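Local coordinates for enoyl-CoA hydratase/isomerase (Mycobacterium abscessus, PDB 3QXZ), which probably acts on enoyl-CoA thioesters as a hydratase or isomerase of the crotonase-like family, at residues A[100-105]-A[194-199]; A[182-185]-A[191-194]. All blocks are in the same frame, centred on the assembly; numbering follows the deposited sequence.

Interaction 1 (A[100-105]-A[194-199]); sequences PVIAAV and LRMAHD
Ile-102 of strand 101-105 pushes the end of its side chain against helix 186-203, and its CD1 methyl makes every contact between 100-105 and 194-199. CG1 stands anti to the carbonyl carbon (chi1 -59°) and the chain then runs on extended, which carries CD1 clear of the strand. There it meets the CB-CG-SD run of Met-196 at a slant, from one side: CD1 is 4.1 Å from Met-196 CB and 3.9 Å from Met-196 SD, with CG at a similar distance. Met-196 is straight as far as its sulfur; the bend at chi3 (-73°) swings CE off to 5.5 Å from Ile-102 CD1, which leaves CB, CG and SD to do the touching. Beside the methionine, Ile-102 CD1 lies 4.1 Å from Ala-197 CB and 3.9 Å from Ala-197 N, so the methyl rests against the helix backbone as well. Strand and helix are closest here, with Ile-102 CA and Ala-197 CA 7.6 Å apart. The side-chain contact is apolar, and Ala-197 N is touched only as part of the helix surface. Strand 101-105 runs parallel between strands 54-59 and 122-126 in the sheet of the crotonase-like fold; Ala-197 also packs on Val-54, Val-56 and Val-17, while Met-196 reaches Thr-165 of a second subunit.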
loop_
_atom_site.group_PDB
_atom_site.type_symbol
_atom_site.label_atom_id
_atom_site.label_comp_id
_atom_site.label_asym_id
_atom_site.label_seq_id
_atom_site.Cartn_x
_atom_site.Cartn_y
_atom_site.Cartn_z
ATOM N N PRO A 100 -19.091 0.760 10.189
ATOM C CA PRO A 100 -18.212 -0.251 9.597
ATOM C C PRO A 100 -18.975 -1.238 8.723
ATOM O O PRO A 100 -20.122 -1.619 9.046
ATOM C CB PRO A 100 -17.632 -0.965 10.824
ATOM C CG PRO A 100 -17.598 0.106 11.882
ATOM C CD PRO A 100 -18.900 0.853 11.652
ATOM N N VAL A 101 -18.331 -1.633 7.620
ATOM C CA VAL A 101 -18.913 -2.574 6.664
ATOM C C VAL A 101 -17.922 -3.707 6.449
ATOM O O VAL A 101 -16.761 -3.460 6.081
ATOM C CB VAL A 101 -19.228 -1.874 5.317
ATOM C CG1 VAL A 101 -19.704 -2.898 4.286
ATOM C CG2 VAL A 101 -20.318 -0.804 5.512
ATOM N N ILE A 102 -18.374 -4.938 6.680
ATOM C CA ILE A 102 -17.593 -6.134 6.431
ATOM C C ILE A 102 -18.227 -6.911 5.280
ATOM O O ILE A 102 -19.432 -7.185 5.309
ATOM C CB ILE A 102 -17.581 -7.046 7.679
ATOM C CG1 ILE A 102 -16.996 -6.315 8.898
ATOM C CG2 ILE A 102 -16.811 -8.363 7.390
ATOM C CD1 ILE A 102 -17.208 -7.068 10.244
ATOM N N ALA A 103 -17.437 -7.235 4.258
ATOM C CA ALA A 103 -17.900 -8.073 3.151
ATOM C C ALA A 103 -17.527 -9.514 3.433
ATOM O O ALA A 103 -16.322 -9.876 3.501
ATOM C CB ALA A 103 -17.326 -7.584 1.825
ATOM N N ALA A 104 -18.562 -10.318 3.660
ATOM C CA ALA A 104 -18.422 -11.761 3.836
ATOM C C ALA A 104 -18.561 -12.378 2.450
ATOM O O ALA A 104 -19.669 -12.692 1.986
ATOM C CB ALA A 104 -19.499 -12.284 4.813
ATOM N N VAL A 105 -17.419 -12.451 1.763
ATOM C CA VAL A 105 -17.369 -12.876 0.363
ATOM C C VAL A 105 -17.335 -14.405 0.348
ATOM O O VAL A 105 -16.281 -15.043 0.348
ATOM C CB VAL A 105 -16.188 -12.226 -0.389
ATOM C CG1 VAL A 105 -16.233 -12.586 -1.844
ATOM C CG2 VAL A 105 -16.238 -10.689 -0.239
ATOM N N LEU A 194 -19.682 -12.450 11.055
ATOM C CA LEU A 194 -20.645 -12.159 12.127
ATOM C C LEU A 194 -19.976 -12.101 13.504
ATOM O O LEU A 194 -20.302 -11.225 14.316
ATOM C CB LEU A 194 -21.828 -13.153 12.116
ATOM C CG LEU A 194 -22.737 -13.036 10.894
ATOM C CD1 LEU A 194 -23.727 -14.179 10.820
ATOM C CD2 LEU A 194 -23.464 -11.720 10.880
ATOM N N ARG A 195 -19.024 -12.994 13.774
ATOM C CA ARG A 195 -18.307 -12.927 15.054
ATOM C C ARG A 195 -17.549 -11.603 15.168
ATOM O O ARG A 195 -17.540 -10.962 16.235
ATOM C CB ARG A 195 -17.356 -14.118 15.232
ATOM C CG ARG A 195 -18.087 -15.425 15.629
ATOM C CD ARG A 195 -17.127 -16.557 16.032
ATOM N NE ARG A 195 -16.183 -16.917 14.968
ATOM C CZ ARG A 195 -16.459 -17.725 13.944
ATOM N NH1 ARG A 195 -17.658 -18.286 13.828
ATOM N NH2 ARG A 195 -15.525 -17.973 13.036
ATOM N N MET A 196 -16.917 -11.184 14.067
ATOM C CA MET A 196 -16.203 -9.917 14.057
ATOM C C MET A 196 -17.165 -8.742 14.239
ATOM O O MET A 196 -16.880 -7.819 15.002
ATOM C CB MET A 196 -15.419 -9.795 12.752
ATOM C CG MET A 196 -14.547 -8.542 12.680
ATOM S SD MET A 196 -13.674 -8.387 11.120
ATOM C CE MET A 196 -12.422 -9.643 11.298
ATOM N N ALA A 197 -18.300 -8.789 13.545
ATOM C CA ALA A 197 -19.304 -7.740 13.652
ATOM C C ALA A 197 -19.869 -7.618 15.057
ATOM O O ALA A 197 -20.011 -6.505 15.565
ATOM C CB ALA A 197 -20.439 -7.969 12.639
ATOM N N HIS A 198 -20.194 -8.752 15.674
ATOM C CA HIS A 198 -20.745 -8.700 17.027
ATOM C C HIS A 198 -19.726 -8.235 18.063
ATOM O O HIS A 198 -20.098 -7.552 19.026
ATOM C CB HIS A 198 -21.412 -10.030 17.391
ATOM C CG HIS A 198 -22.749 -10.204 16.738
ATOM N ND1 HIS A 198 -23.847 -9.442 17.078
ATOM C CD2 HIS A 198 -23.147 -11.007 15.722
ATOM C CE1 HIS A 198 -24.874 -9.795 16.325
ATOM N NE2 HIS A 198 -24.473 -10.735 15.488
ATOM N N ASP A 199 -18.445 -8.546 17.843
ATOM C CA ASP A 199 -17.403 -8.007 18.705
ATOM C C ASP A 199 -17.293 -6.477 18.601
ATOM O O ASP A 199 -17.111 -5.813 19.613
ATOM C CB ASP A 199 -16.057 -8.664 18.409
ATOM C CG ASP A 199 -14.945 -8.083 19.236
ATOM O OD1 ASP A 199 -14.935 -8.247 20.484
ATOM O OD2 ASP A 199 -14.093 -7.399 18.636
#

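Interaction 2 (A[182-185]-A[191-194]); sequences RCLP and GAAL
Arg-182 to Leu-184 form an outermost strand, within this chain, of the six-stranded sheet, and after Pro-185 the chain goes straight into helix 186-203, where Gly-191 to Leu-194 keep regular helical angles. Strand and helix are nearest at Leu-184 CA and Ala-192 CA, which are 8.7 Å apart, a separation bridged by side chains alone. The strand sends Arg-182 and Leu-184, two residues apart, toward the helix; the helix answers with the single methyl of Ala-192. Leu-184 CD1 meets Ala-192 CB tip to tip at 3.5 Å, a tight approach of two methyl carbons. With CG of Leu-184 anti to its carbonyl carbon (chi1 -71°), CD1 goes to the helix and CD2 to the guanidinium of Arg-182. The arrangement is a beta-alpha connection with hardly any loop: the helix folds back over one face of the sheet and packs its second turn on the strand it has just left, at the sheet margin of the crotonase-like fold. Strand 182-184 is held there by backbone hydrogen bonds to Leu-125 and Glu-127, and Ile-124 packs against both Leu-184 and Ala-192. Arg-182 is stretched out from end to end, which lays one face of its guanidinium against Leu-184. CD2 of that leucine lies 3.5 Å above the guanidinium plane, nearer the edge of the group than its middle. Arg-182 NH1 comes within 4.3 Å of Ala-192 CB, reaching the methyl obliquely and loosely at the exposed border of the contact.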
loop_
_atom_site.group_PDB
_atom_site.type_symbol
_atom_site.label_atom_id
_atom_site.label_comp_id
_atom_site.label_asym_id
_atom_site.label_seq_id
_atom_site.Cartn_x
_atom_site.Cartn_y
_atom_site.Cartn_z
ATOM N N ARG A 182 -8.705 -12.084 5.427
ATOM C CA ARG A 182 -8.669 -13.489 5.817
ATOM C C ARG A 182 -9.316 -14.315 4.723
ATOM O O ARG A 182 -10.206 -13.830 4.002
ATOM C CB ARG A 182 -9.437 -13.684 7.145
ATOM C CG ARG A 182 -9.276 -15.077 7.783
ATOM C CD ARG A 182 -9.985 -15.156 9.111
ATOM N NE ARG A 182 -9.612 -16.393 9.793
ATOM C CZ ARG A 182 -10.197 -16.846 10.898
ATOM N NH1 ARG A 182 -11.193 -16.161 11.455
ATOM N NH2 ARG A 182 -9.786 -17.991 11.443
ATOM N N CYS A 183 -8.875 -15.568 4.607
ATOM C CA CYS A 183 -9.594 -16.522 3.786
ATOM C C CYS A 183 -9.928 -17.783 4.583
ATOM O O CYS A 183 -9.188 -18.165 5.500
ATOM C CB CYS A 183 -8.850 -16.844 2.489
ATOM S SG CYS A 183 -7.272 -17.591 2.688
ATOM N N LEU A 184 -11.079 -18.348 4.264
ATOM C CA LEU A 184 -11.630 -19.502 4.985
ATOM C C LEU A 184 -12.405 -20.367 4.025
ATOM O O LEU A 184 -12.797 -19.914 2.952
ATOM C CB LEU A 184 -12.596 -19.034 6.086
ATOM C CG LEU A 184 -11.971 -18.358 7.298
ATOM C CD1 LEU A 184 -13.048 -17.699 8.139
ATOM C CD2 LEU A 184 -11.170 -19.371 8.127
ATOM N N PRO A 185 -12.668 -21.624 4.416
ATOM C CA PRO A 185 -13.613 -22.406 3.636
ATOM C C PRO A 185 -14.928 -21.641 3.529
ATOM O O PRO A 185 -15.338 -20.961 4.488
ATOM C CB PRO A 185 -13.796 -23.674 4.478
ATOM C CG PRO A 185 -12.498 -23.803 5.201
ATOM C CD PRO A 185 -12.120 -22.383 5.558
ATOM N N GLY A 191 -20.037 -16.809 9.157
ATOM C CA GLY A 191 -19.922 -16.927 10.606
ATOM C C GLY A 191 -18.746 -16.138 11.159
ATOM O O GLY A 191 -18.856 -15.516 12.214
ATOM N N ALA A 192 -17.610 -16.158 10.456
ATOM C CA ALA A 192 -16.456 -15.380 10.907
ATOM C C ALA A 192 -16.745 -13.878 10.830
ATOM O O ALA A 192 -16.394 -13.122 11.735
ATOM C CB ALA A 192 -15.207 -15.723 10.093
ATOM N N ALA A 193 -17.395 -13.448 9.754
ATOM C CA ALA A 193 -17.758 -12.042 9.606
ATOM C C ALA A 193 -18.717 -11.595 10.726
ATOM O O ALA A 193 -18.567 -10.507 11.301
ATOM C CB ALA A 193 -18.360 -11.792 8.230
ATOM N N LEU A 194 -19.682 -12.450 11.055
ATOM C CA LEU A 194 -20.645 -12.159 12.127
ATOM C C LEU A 194 -19.976 -12.101 13.504
ATOM O O LEU A 194 -20.302 -11.225 14.316
ATOM C CB LEU A 194 -21.828 -13.153 12.116
ATOM C CG LEU A 194 -22.737 -13.036 10.894
ATOM C CD1 LEU A 194 -23.727 -14.179 10.820
ATOM C CD2 LEU A 194 -23.464 -11.720 10.880
#

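Both interactions press helix 186-203 onto the same sheet: 182-185/191-194 at an outermost strand, 100-105/194-199 one helical turn further on and over an inner strand. They share Leu-194 and touch directly, since Ala-104 CB of interaction 1 lies 3.6 Å from Ala-193 CB of interaction 2. Both bring a branched strand residue to a helix alanine, but interaction 1 adds a methionine, and their surroundings differ. Interaction 1 is buried and apolar between its side chains, with a sulfur flanking the methyl and another subunit packing near its methionine. Interaction 2 is partly buried; its outer border is a charged guanidinium, and no other chain touches its segments.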